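Side-chain contacts in germination-specific N-acetylmuramoyl-L-alanine amidase, Autolysin (PDB 7RAG), which probably cleaves the bond between N-acetylmuramic acid and L-alanine in peptidoglycan as a zinc-dependent amidase, and is bound here by the lipoprotein GerS: residues D131-E134 / L135-C138; K165-N168 / I169-L173; I197-A200 / I201-G204. All blocks are in the same frame, centred on the assembly; numbering follows the deposited sequence.

Interaction 1 of 3, residues D131-E134 / L135-C138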
ATOM      1  N   ASP B 131      -0.444 -20.967  20.244  1.00 62.40           N
ATOM      2  CA  ASP B 131       0.383 -19.875  19.756  1.00 64.10           C
ATOM      3  C   ASP B 131       1.519 -20.407  18.893  1.00 58.75           C
ATOM      4  O   ASP B 131       1.775 -19.894  17.795  1.00 57.62           O
ATOM      5  CB  ASP B 131       0.925 -19.054  20.940  1.00 66.74           C
ATOM      6  CG  ASP B 131       1.563 -19.941  22.047  1.00 80.49           C
ATOM      7  OD1 ASP B 131       1.086 -21.099  22.243  1.00 84.13           O
ATOM      8  OD2 ASP B 131       2.531 -19.488  22.736  1.00 75.88           O
ATOM      9  N   SER B 132       2.177 -21.468  19.353  1.00 62.28           N
ATOM     10  CA  SER B 132       3.293 -22.023  18.596  1.00 56.45           C
ATOM     11  C   SER B 132       2.818 -22.618  17.283  1.00 57.22           C
ATOM     12  O   SER B 132       3.522 -22.537  16.274  1.00 55.68           O
ATOM     13  CB  SER B 132       4.029 -23.057  19.438  1.00 51.27           C
ATOM     14  OG  SER B 132       4.511 -22.454  20.627  1.00 56.67           O
ATOM     15  N   LYS B 133       1.620 -23.216  17.275  1.00 59.27           N
ATOM     16  CA  LYS B 133       1.076 -23.729  16.025  1.00 57.67           C
ATOM     17  C   LYS B 133       0.829 -22.597  15.035  1.00 57.30           C
ATOM     18  O   LYS B 133       1.174 -22.712  13.849  1.00 55.81           O
ATOM     19  CB  LYS B 133      -0.199 -24.525  16.283  1.00 56.35           C
ATOM     20  CG  LYS B 133      -0.609 -25.399  15.083  1.00 60.83           C
ATOM     21  CD  LYS B 133      -1.901 -26.191  15.330  1.00 63.11           C
ATOM     22  CE  LYS B 133      -3.107 -25.259  15.358  1.00 67.79           C
ATOM     23  NZ  LYS B 133      -4.329 -25.848  15.979  1.00 73.37           N
ATOM     24  N   GLU B 134       0.277 -21.476  15.508  1.00 55.71           N
ATOM     25  CA  GLU B 134       0.079 -20.334  14.620  1.00 59.28           C
ATOM     26  C   GLU B 134       1.409 -19.850  14.051  1.00 54.47           C
ATOM     27  O   GLU B 134       1.536 -19.617  12.842  1.00 56.73           O
ATOM     28  CB  GLU B 134      -0.620 -19.189  15.357  1.00 60.08           C
ATOM     29  CG  GLU B 134      -1.977 -19.515  15.929  1.00 73.12           C
ATOM     30  CD  GLU B 134      -2.541 -18.379  16.803  1.00 81.93           C
ATOM     31  OE1 GLU B 134      -1.904 -17.282  16.870  1.00 82.94           O
ATOM     32  OE2 GLU B 134      -3.620 -18.600  17.419  1.00 75.47           O
ATOM     33  N   LEU B 135       2.410 -19.691  14.914  1.00 54.30           N
ATOM     34  CA  LEU B 135       3.718 -19.223  14.452  1.00 54.95           C
ATOM     35  C   LEU B 135       4.295 -20.181  13.432  1.00 52.65           C
ATOM     36  O   LEU B 135       4.801 -19.761  12.374  1.00 51.91           O
ATOM     37  CB  LEU B 135       4.682 -19.071  15.624  1.00 50.05           C
ATOM     38  CG  LEU B 135       6.161 -18.790  15.318  1.00 46.04           C
ATOM     39  CD1 LEU B 135       6.392 -17.461  14.631  1.00 46.18           C
ATOM     40  CD2 LEU B 135       6.901 -18.801  16.614  1.00 46.05           C
ATOM     41  N   SER B 136       4.199 -21.476  13.726  1.00 51.46           N
ATOM     42  CA  SER B 136       4.724 -22.470  12.814  1.00 50.11           C
ATOM     43  C   SER B 136       4.045 -22.349  11.468  1.00 55.96           C
ATOM     44  O   SER B 136       4.715 -22.397  10.437  1.00 55.82           O
ATOM     45  CB  SER B 136       4.546 -23.867  13.399  1.00 54.29           C
ATOM     46  OG  SER B 136       3.205 -24.306  13.259  1.00 59.03           O
ATOM     47  N   LYS B 137       2.714 -22.174  11.464  1.00 56.06           N
ATOM     48  CA  LYS B 137       1.984 -22.047  10.204  1.00 57.45           C
ATOM     49  C   LYS B 137       2.462 -20.833   9.416  1.00 58.19           C
ATOM     50  O   LYS B 137       2.630 -20.906   8.194  1.00 57.81           O
ATOM     51  CB  LYS B 137       0.479 -21.951  10.464  1.00 58.00           C
ATOM     52  CG  LYS B 137      -0.194 -23.244  10.897  1.00 58.80           C
ATOM     53  CD  LYS B 137      -1.708 -23.051  10.980  1.00 61.46           C
ATOM     54  CE  LYS B 137      -2.438 -24.332  11.330  1.00 70.51           C
ATOM     55  NZ  LYS B 137      -3.940 -24.206  11.193  1.00 73.78           N
ATOM     56  N   CYS B 138       2.678 -19.702  10.096  1.00 54.84           N
ATOM     57  CA  CYS B 138       3.203 -18.520   9.406  1.00 58.93           C
ATOM     58  C   CYS B 138       4.544 -18.819   8.739  1.00 56.32           C
ATOM     59  O   CYS B 138       4.769 -18.489   7.563  1.00 60.10           O
ATOM     60  CB  CYS B 138       3.356 -17.352  10.382  1.00 53.92           C
ATOM     61  SG  CYS B 138       1.800 -16.641  10.948  1.00 58.71           S
TER
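Ser136 folds its hydroxyl back onto the carbonyl oxygen of Lys133, one turn earlier in the same helix. OG sits between its own backbone N and carbonyl carbon (chi1 77°), which turns it toward that oxygen. It donates a hydrogen bond of 2.6 Å from Ser136 OG to Lys133 O. Lys137 N bonds the same Lys133 O at 2.9 Å, in the regular helical pattern. Both donors come from one face of the carbonyl plane, and two bonds therefore grip a single oxygen. The serine hydroxyl meets the carbonyl from well to the side, with a C=O...OG angle of 119°. This is a side-chain to backbone bond from a serine to the carbonyl three residues back, within the helix. Ser136 is buried on the packed side. Leu135 and Ser132 are buried on that side too. Ser132 OG reaches out of the helix to hydrogen-bond Ser171 N.

The solvent side is looser. Lys133 and Lys137 run side by side and point the same way, touching at Lys133 CE and Lys137 CE, 4.2 Å apart. The like charges Lys133 NZ and Lys137 NZ are 5.1 Å apart, not in contact. Gln130 OE1 accepts a hydrogen bond from Lys133 NZ, which helps hold that ammonium group in place. Glu134, extended beyond CG, is exposed.

The contact belongs to helix 130-147, the crossover between strands 122-126 and 156-158. Ser136 packs on Thr123 and Tyr125 of the first strand and on Val172 of strand 171-178. Leu135 meets Val172 of strand 171-178, Pro170 just before it, and Tyr208 of helix 191-211.

Interaction 2 of 3, residues K165-N168 / I169-L173; sequences KDNN and IPSVL
Asn167 and Ser171 meet because both side chains turn back beside their own backbone nitrogens. CG of Asn167 lies anti to its carbonyl carbon (chi1 -76°), and OG of Ser171 does the same (chi1 -61°). The side-chain amide of Asn167 then spans the bend in the chain. Its ND2 donates to the serine, with 2.9 Å between Asn167 ND2 and Ser171 OG. The bond is nearly straight, at 166°, and the hydroxyl lies close to the amide plane. Ser171 OG in turn donates to the carbonyl two residues back, with 2.9 Å from Ser171 OG to Ile169 O. It comes from above that carbonyl plane. One hydroxyl thus links the asparagine amide to the backbone of the bend, accepting one bond and giving another.

The amide has further partners that fix its rotation. Leu163 O also accepts from Asn167 ND2, and Lys94 NZ bonds both Asn167 OD1 and Lys165 O. Between the two key residues, Asn168 has a left-handed backbone conformation and helps turn the chain back. The two branches of Ile169 touch different residues. Its CG1 is 4.1 Å from CB of Asn167. The methyl CG2 of Ile169 lies 3.3 Å from O of Asn168.

On the outer side, Asn168 is exposed, whereas Ser171 is buried. The turn delivers the chain into strand 171-178, which runs between strands 104-111 and 122-126 of the mixed sheet. In this Amidase_3 fold the neighbouring strand 104-111 carries the zinc ligand His109, whose side chain is about 12 Å from that of Ser171.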
ATOM      1  N   LYS B 165       9.290 -28.332  24.784  1.00 63.28           N
ATOM      2  CA  LYS B 165       8.334 -28.630  25.841  1.00 62.14           C
ATOM      3  C   LYS B 165       8.286 -27.501  26.866  1.00 65.92           C
ATOM      4  O   LYS B 165       9.329 -27.020  27.317  1.00 64.00           O
ATOM      5  CB  LYS B 165       8.706 -29.928  26.552  1.00 64.10           C
ATOM      6  CG  LYS B 165       8.882 -31.141  25.680  1.00 65.41           C
ATOM      7  CD  LYS B 165       8.925 -32.420  26.547  1.00 67.57           C
ATOM      8  CE  LYS B 165       9.497 -33.615  25.763  1.00 73.54           C
ATOM      9  NZ  LYS B 165       9.835 -34.830  26.587  1.00 75.42           N
ATOM     10  N   ASP B 166       7.068 -27.061  27.204  1.00 69.95           N
ATOM     11  CA  ASP B 166       6.771 -26.288  28.415  1.00 69.24           C
ATOM     12  C   ASP B 166       7.625 -25.026  28.554  1.00 69.62           C
ATOM     13  O   ASP B 166       8.242 -24.777  29.590  1.00 69.59           O
ATOM     14  CB  ASP B 166       6.929 -27.176  29.639  1.00 72.05           C
ATOM     15  CG  ASP B 166       5.967 -28.330  29.631  1.00 82.51           C
ATOM     16  OD1 ASP B 166       4.783 -28.108  29.289  1.00 89.63           O
ATOM     17  OD2 ASP B 166       6.389 -29.458  29.974  1.00 89.02           O
ATOM     18  N   ASN B 167       7.609 -24.198  27.514  1.00 62.99           N
ATOM     19  CA  ASN B 167       8.472 -23.028  27.495  1.00 62.28           C
ATOM     20  C   ASN B 167       7.799 -21.735  27.926  1.00 70.96           C
ATOM     21  O   ASN B 167       8.518 -20.775  28.242  1.00 73.77           O
ATOM     22  CB  ASN B 167       9.043 -22.805  26.098  1.00 58.62           C
ATOM     23  CG  ASN B 167      10.140 -23.753  25.780  1.00 58.29           C
ATOM     24  OD1 ASN B 167      10.813 -24.281  26.675  1.00 57.27           O
ATOM     25  ND2 ASN B 167      10.341 -23.988  24.494  1.00 56.08           N
ATOM     26  N   ASN B 168       6.464 -21.666  27.902  1.00 63.31           N
ATOM     27  CA  ASN B 168       5.679 -20.468  28.190  1.00 63.21           C
ATOM     28  C   ASN B 168       5.805 -19.400  27.126  1.00 59.76           C
ATOM     29  O   ASN B 168       5.235 -18.322  27.293  1.00 62.34           O
ATOM     30  CB  ASN B 168       6.030 -19.821  29.542  1.00 71.76           C
ATOM     31  CG  ASN B 168       5.747 -20.737  30.720  1.00 81.32           C
ATOM     32  OD1 ASN B 168       4.653 -21.289  30.837  1.00 78.56           O
ATOM     33  ND2 ASN B 168       6.749 -20.925  31.586  1.00 83.48           N
ATOM     34  N   ILE B 169       6.534 -19.646  26.044  1.00 59.99           N
ATOM     35  CA  ILE B 169       6.581 -18.701  24.930  1.00 59.54           C
ATOM     36  C   ILE B 169       6.398 -19.472  23.632  1.00 53.39           C
ATOM     37  O   ILE B 169       6.560 -20.697  23.601  1.00 55.05           O
ATOM     38  CB  ILE B 169       7.905 -17.909  24.910  1.00 58.90           C
ATOM     39  CG1 ILE B 169       9.104 -18.860  25.021  1.00 49.82           C
ATOM     40  CG2 ILE B 169       7.886 -16.840  26.013  1.00 56.22           C
ATOM     41  CD1 ILE B 169      10.441 -18.197  24.725  1.00 48.05           C
ATOM     42  N   PRO B 170       6.015 -18.787  22.554  1.00 53.30           N
ATOM     43  CA  PRO B 170       5.845 -19.500  21.279  1.00 58.39           C
ATOM     44  C   PRO B 170       7.158 -20.133  20.829  1.00 54.57           C
ATOM     45  O   PRO B 170       8.198 -19.476  20.749  1.00 53.72           O
ATOM     46  CB  PRO B 170       5.367 -18.399  20.319  1.00 52.74           C
ATOM     47  CG  PRO B 170       4.760 -17.396  21.203  1.00 54.69           C
ATOM     48  CD  PRO B 170       5.560 -17.389  22.449  1.00 47.16           C
ATOM     49  N   SER B 171       7.103 -21.420  20.520  1.00 51.25           N
ATOM     50  CA  SER B 171       8.317 -22.186  20.301  1.00 53.68           C
ATOM     51  C   SER B 171       8.145 -23.052  19.072  1.00 52.39           C
ATOM     52  O   SER B 171       7.164 -23.782  18.980  1.00 51.65           O
ATOM     53  CB  SER B 171       8.634 -23.060  21.519  1.00 53.29           C
ATOM     54  OG  SER B 171       8.841 -22.269  22.670  1.00 50.66           O
ATOM     55  N   VAL B 172       9.091 -22.985  18.135  1.00 50.83           N
ATOM     56  CA  VAL B 172       9.004 -23.773  16.914  1.00 52.56           C
ATOM     57  C   VAL B 172      10.379 -24.304  16.551  1.00 54.29           C
ATOM     58  O   VAL B 172      11.415 -23.695  16.850  1.00 49.46           O
ATOM     59  CB  VAL B 172       8.438 -22.974  15.725  1.00 54.82           C
ATOM     60  CG1 VAL B 172       7.092 -22.369  16.081  1.00 52.67           C
ATOM     61  CG2 VAL B 172       9.423 -21.895  15.320  1.00 53.01           C
ATOM     62  N   LEU B 173      10.372 -25.456  15.895  1.00 53.69           N
ATOM     63  CA  LEU B 173      11.564 -26.042  15.311  1.00 53.02           C
ATOM     64  C   LEU B 173      11.410 -26.022  13.803  1.00 55.00           C
ATOM     65  O   LEU B 173      10.340 -26.343  13.287  1.00 57.51           O
ATOM     66  CB  LEU B 173      11.764 -27.482  15.785  1.00 56.28           C
ATOM     67  CG  LEU B 173      12.877 -28.243  15.053  1.00 57.56           C
ATOM     68  CD1 LEU B 173      14.151 -27.958  15.767  1.00 56.04           C
ATOM     69  CD2 LEU B 173      12.627 -29.755  14.982  1.00 63.86           C
TER

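Interaction 3 of 3, residues I197-A200 / I201-G204; sequences IAWA and IYIG. With EDO (1,2-ethanediol), chain D.
Trp199 touches Tyr202 and Ile203, one turn on in helix 191-211, a long helix packed against the sheet of this Amidase_3 fold. Both come from the same side of the indole plane. The spacings are three and four residues, as expected for side chains that meet along a helix. CG of Trp199 is anti to the backbone N (chi1 179°), which lays the indole alongside the following turn. Ile203 sends CG1 over one face of the indole. This CH-pi contact places Ile203 CG1 3.9 Å from the centroid of the five-membered ring of Trp199. Ile203 CD1 goes on to touch the benzo part, 3.7 Å from Trp199 CZ2. Tyr202 meets the indole obliquely. The planes are inclined at 52°, and the closest atoms are Trp199 CZ3 and Tyr202 CE2, 3.7 Å apart.

On another side of the helix, Ile197 and Ile201 lie side by side and point the same way, with Ile197 CG2 at 3.9 Å from Ile201 CD1. These two face strand 171-178, where they touch Cys176 and Ile174.

Trp199, Tyr202 and Ile203 all face the lipoprotein chain. Trp199 NE1 is hydrogen-bonded to Asp85 of that chain, and Val87 of the lipoprotein packs on Ile203. Tyr202 OH bonds Ser59 OG of its own chain. It also bonds a 1,2-ethanediol, probably from the crystallisation liquor, with 2.9 Å between Tyr202 OH and EDO O2.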
ATOM      1  N   ILE B 197      16.272 -18.838   2.945  1.00 57.69           N
ATOM      2  CA  ILE B 197      15.571 -19.504   4.042  1.00 55.12           C
ATOM      3  C   ILE B 197      15.442 -18.572   5.240  1.00 54.72           C
ATOM      4  O   ILE B 197      14.383 -18.480   5.877  1.00 52.41           O
ATOM      5  CB  ILE B 197      16.304 -20.797   4.435  1.00 61.87           C
ATOM      6  CG1 ILE B 197      16.103 -21.859   3.364  1.00 58.65           C
ATOM      7  CG2 ILE B 197      15.852 -21.265   5.842  1.00 52.38           C
ATOM      8  CD1 ILE B 197      16.984 -23.040   3.544  1.00 62.35           C
ATOM      9  N   ALA B 198      16.534 -17.886   5.584  1.00 56.46           N
ATOM     10  CA  ALA B 198      16.457 -16.947   6.691  1.00 53.20           C
ATOM     11  C   ALA B 198      15.398 -15.890   6.417  1.00 50.06           C
ATOM     12  O   ALA B 198      14.606 -15.555   7.300  1.00 43.83           O
ATOM     13  CB  ALA B 198      17.822 -16.309   6.942  1.00 49.27           C
ATOM     14  N   TRP B 199      15.355 -15.378   5.187  1.00 50.32           N
ATOM     15  CA  TRP B 199      14.331 -14.420   4.800  1.00 49.71           C
ATOM     16  C   TRP B 199      12.927 -14.989   4.992  1.00 53.18           C
ATOM     17  O   TRP B 199      12.041 -14.315   5.542  1.00 49.25           O
ATOM     18  CB  TRP B 199      14.537 -14.007   3.348  1.00 50.90           C
ATOM     19  CG  TRP B 199      13.519 -13.057   2.920  1.00 54.62           C
ATOM     20  CD1 TRP B 199      12.430 -13.314   2.142  1.00 53.54           C
ATOM     21  CD2 TRP B 199      13.434 -11.680   3.295  1.00 53.05           C
ATOM     22  NE1 TRP B 199      11.686 -12.177   1.995  1.00 57.85           N
ATOM     23  CE2 TRP B 199      12.281 -11.158   2.693  1.00 53.08           C
ATOM     24  CE3 TRP B 199      14.233 -10.836   4.072  1.00 51.38           C
ATOM     25  CZ2 TRP B 199      11.902  -9.833   2.845  1.00 53.24           C
ATOM     26  CZ3 TRP B 199      13.861  -9.523   4.220  1.00 49.38           C
ATOM     27  CH2 TRP B 199      12.706  -9.031   3.611  1.00 55.44           C
ATOM     28  N   ALA B 200      12.701 -16.231   4.560  1.00 50.12           N
ATOM     29  CA  ALA B 200      11.377 -16.824   4.736  1.00 54.05           C
ATOM     30  C   ALA B 200      11.004 -16.911   6.220  1.00 53.98           C
ATOM     31  O   ALA B 200       9.888 -16.551   6.617  1.00 49.23           O
ATOM     32  CB  ALA B 200      11.320 -18.199   4.076  1.00 50.98           C
ATOM     33  N   ILE B 201      11.942 -17.363   7.061  1.00 51.26           N
ATOM     34  CA  ILE B 201      11.639 -17.496   8.485  1.00 49.55           C
ATOM     35  C   ILE B 201      11.366 -16.131   9.100  1.00 51.78           C
ATOM     36  O   ILE B 201      10.442 -15.962   9.917  1.00 53.03           O
ATOM     37  CB  ILE B 201      12.772 -18.219   9.232  1.00 44.39           C
ATOM     38  CG1 ILE B 201      13.136 -19.530   8.524  1.00 48.68           C
ATOM     39  CG2 ILE B 201      12.329 -18.457  10.684  1.00 44.68           C
ATOM     40  CD1 ILE B 201      14.230 -20.342   9.213  1.00 46.95           C
ATOM     41  N   TYR B 202      12.174 -15.140   8.731  1.00 48.10           N
ATOM     42  CA  TYR B 202      12.020 -13.795   9.262  1.00 49.67           C
ATOM     43  C   TYR B 202      10.664 -13.218   8.888  1.00 53.13           C
ATOM     44  O   TYR B 202       9.971 -12.631   9.734  1.00 52.40           O
ATOM     45  CB  TYR B 202      13.167 -12.928   8.742  1.00 46.51           C
ATOM     46  CG  TYR B 202      12.966 -11.436   8.800  1.00 48.35           C
ATOM     47  CD1 TYR B 202      12.979 -10.748  10.015  1.00 45.01           C
ATOM     48  CD2 TYR B 202      12.805 -10.702   7.628  1.00 52.03           C
ATOM     49  CE1 TYR B 202      12.815  -9.370  10.058  1.00 44.38           C
ATOM     50  CE2 TYR B 202      12.629  -9.332   7.655  1.00 50.86           C
ATOM     51  CZ  TYR B 202      12.639  -8.672   8.872  1.00 53.20           C
ATOM     52  OH  TYR B 202      12.475  -7.312   8.881  1.00 54.33           O
ATOM     53  N   ILE B 203      10.246 -13.412   7.635  1.00 51.21           N
ATOM     54  CA  ILE B 203       8.935 -12.925   7.226  1.00 51.30           C
ATOM     55  C   ILE B 203       7.837 -13.667   7.978  1.00 51.79           C
ATOM     56  O   ILE B 203       6.846 -13.065   8.398  1.00 50.05           O
ATOM     57  CB  ILE B 203       8.774 -13.024   5.698  1.00 53.58           C
ATOM     58  CG1 ILE B 203       9.659 -11.972   5.020  1.00 54.15           C
ATOM     59  CG2 ILE B 203       7.341 -12.795   5.281  1.00 56.63           C
ATOM     60  CD1 ILE B 203       9.451 -10.575   5.576  1.00 51.95           C
ATOM     61  N   GLY B 204       7.991 -14.979   8.176  1.00 48.79           N
ATOM     62  CA  GLY B 204       6.973 -15.707   8.916  1.00 54.56           C
ATOM     63  C   GLY B 204       6.799 -15.173  10.325  1.00 54.00           C
ATOM     64  O   GLY B 204       5.678 -14.919  10.775  1.00 54.98           O
TER
HETATM   65  C1  EDO D 302      16.617  -5.435   7.187  1.00 56.31           C
HETATM   66  O1  EDO D 302      15.620  -4.390   7.183  1.00 62.75           O
HETATM   67  C2  EDO D 302      15.899  -6.760   7.259  1.00 54.50           C
HETATM   68  O2  EDO D 302      14.501  -6.459   7.051  1.00 64.08           O

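The three contacts follow one another along the chain without nesting or crossing. Interactions 1 and 3 each join successive turns of a single helix, and interaction 2 closes the short turn before strand 171-178. Interaction 1 comes first, near the start of helix 130-147. The chain then passes through strand 156-158 to interaction 2. Interaction 3 lies later, within helix 191-211. Interactions 1 and 2 meet in space: besides the polar link from Ser132, Asp131 OD2 packs 3.4 Å from Pro170 CG. This joins the helix to the entry of the strand. Interactions 1 and 3 touch through Cys138 CB and Gly204 O, 3.4 Å apart, where the two helices pack. Interactions 2 and 3 do not touch.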